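Local structure of aerobactin synthase IucA (Klebsiella pneumoniae subsp. pneumoniae, 5JM8) at residues L509-R512 and V513-L516. The protein is an ATP-dependent, NRPS-independent siderophore (NIS) synthetase that takes part in making aerobactin, a siderophore used to acquire iron. Numbering follows the deposited sequence.
Sequences LMAR and VRTL
Two successive turns of the amphipathic helix 506-521 meet where Thr515, on the solvent side, turns its hydroxyl back onto the carbonyl of Ala511, one turn earlier. Ala511 O is gripped twice: by Thr515 N at 3.1 Å, with an N-H...O angle of 165°, and by Thr515 OG1, also 3.1 Å from Ala511 O. The two donors arrive from opposite faces of the carbonyl plane. OG1 reaches this oxygen because it stands beside its own backbone N and anti to the carbonyl carbon (chi1 -58°), which leaves CG2 anti to the N.

Ordinary i to i+4 bonds run alongside. Arg514 N lies 3.2 Å from Met510 O, Leu516 N lies 3.2 Å from Arg512 O, and the bond from Val513 N to Leu509 O is weak. Hydrocarbon groups rest on the same carbonyls: Val513 CG2 approaches Leu509 O to 3.5 Å, and Leu516 CG is 3.5 Å from Arg512 O. Arg514, its chain bent at chi3 (55°), brings NH2 obliquely to within 4.1 Å of Ala511 CB, a loose contact.

Leu509 and Met510 pack on helix 475-500 through Thr495. Leu509 reaches helix 394-420 as well, at His399, and Leu516 packs there on Asp403 and Cys406; the extended Arg512 forms a salt bridge to Asp403. The bond to Ala511 O ties the hydroxyl of Thr515 to its own helix, fixes its rotation and adds a second bond to one carbonyl, while the salt bridge of Arg512 probably helps tie this helix to helix 394-420.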
loop_
_atom_site.group_PDB
_atom_site.type_symbol
_atom_site.label_atom_id
_atom_site.label_comp_id
_atom_site.label_asym_id
_atom_site.label_seq_id
_atom_site.Cartn_x
_atom_site.Cartn_y
_atom_site.Cartn_z
ATOM N N LEU A 509 -24.929 -30.299 -9.235
ATOM C CA LEU A 509 -23.764 -29.526 -9.640
ATOM C C LEU A 509 -22.956 -30.278 -10.690
ATOM O O LEU A 509 -22.395 -29.672 -11.599
ATOM C CB LEU A 509 -22.894 -29.194 -8.428
ATOM C CG LEU A 509 -23.571 -28.307 -7.375
ATOM C CD1 LEU A 509 -22.725 -28.217 -6.107
ATOM C CD2 LEU A 509 -23.862 -26.920 -7.933
ATOM N N MET A 510 -22.905 -31.602 -10.568
ATOM C CA MET A 510 -22.215 -32.426 -11.555
ATOM C C MET A 510 -22.983 -32.448 -12.878
ATOM O O MET A 510 -22.412 -32.754 -13.927
ATOM C CB MET A 510 -22.019 -33.852 -11.031
ATOM C CG MET A 510 -20.944 -33.973 -9.955
ATOM S SD MET A 510 -20.514 -35.674 -9.521
ATOM C CE MET A 510 -21.943 -36.172 -8.566
ATOM N N ALA A 511 -24.270 -32.116 -12.830
ATOM C CA ALA A 511 -25.074 -32.036 -14.043
ATOM C C ALA A 511 -24.695 -30.790 -14.837
ATOM O O ALA A 511 -24.665 -30.821 -16.069
ATOM C CB ALA A 511 -26.562 -32.027 -13.709
ATOM N N ARG A 512 -24.398 -29.702 -14.127
ATOM C CA ARG A 512 -23.947 -28.465 -14.762
ATOM C C ARG A 512 -22.639 -28.675 -15.501
ATOM O O ARG A 512 -22.476 -28.236 -16.637
ATOM C CB ARG A 512 -23.765 -27.352 -13.732
ATOM C CG ARG A 512 -25.057 -26.769 -13.215
ATOM C CD ARG A 512 -24.831 -25.432 -12.530
ATOM N NE ARG A 512 -26.097 -24.748 -12.275
ATOM C CZ ARG A 512 -26.633 -23.821 -13.067
ATOM N NH1 ARG A 512 -26.017 -23.437 -14.177
ATOM N NH2 ARG A 512 -27.793 -23.268 -12.741
ATOM N N VAL A 513 -21.705 -29.342 -14.837
ATOM C CA VAL A 513 -20.403 -29.618 -15.422
ATOM C C VAL A 513 -20.557 -30.436 -16.701
ATOM O O VAL A 513 -19.911 -30.151 -17.707
ATOM C CB VAL A 513 -19.495 -30.370 -14.431
ATOM C CG1 VAL A 513 -18.153 -30.681 -15.068
ATOM C CG2 VAL A 513 -19.307 -29.552 -13.161
ATOM N N ARG A 514 -21.417 -31.449 -16.650
ATOM C CA ARG A 514 -21.651 -32.321 -17.796
ATOM C C ARG A 514 -22.135 -31.519 -18.998
ATOM O O ARG A 514 -21.638 -31.695 -20.111
ATOM C CB ARG A 514 -22.669 -33.404 -17.448
ATOM C CG ARG A 514 -22.948 -34.385 -18.583
ATOM C CD ARG A 514 -24.017 -35.389 -18.191
ATOM N NE ARG A 514 -25.243 -34.731 -17.747
ATOM C CZ ARG A 514 -26.219 -35.333 -17.074
ATOM N NH1 ARG A 514 -26.124 -36.619 -16.760
ATOM N NH2 ARG A 514 -27.291 -34.644 -16.714
ATOM N N THR A 515 -23.113 -30.646 -18.760
ATOM C CA THR A 515 -23.659 -29.779 -19.803
ATOM C C THR A 515 -22.559 -28.998 -20.507
ATOM O O THR A 515 -22.493 -28.966 -21.733
ATOM C CB THR A 515 -24.681 -28.772 -19.229
ATOM O OG1 THR A 515 -25.750 -29.479 -18.589
ATOM C CG2 THR A 515 -25.254 -27.890 -20.335
ATOM N N LEU A 516 -21.691 -28.371 -19.722
ATOM C CA LEU A 516 -20.634 -27.541 -20.272
ATOM C C LEU A 516 -19.521 -28.386 -20.890
ATOM O O LEU A 516 -18.909 -27.978 -21.876
ATOM C CB LEU A 516 -20.077 -26.622 -19.185
ATOM C CG LEU A 516 -21.115 -25.660 -18.595
ATOM C CD1 LEU A 516 -20.519 -24.840 -17.467
ATOM C CD2 LEU A 516 -21.689 -24.743 -19.669
#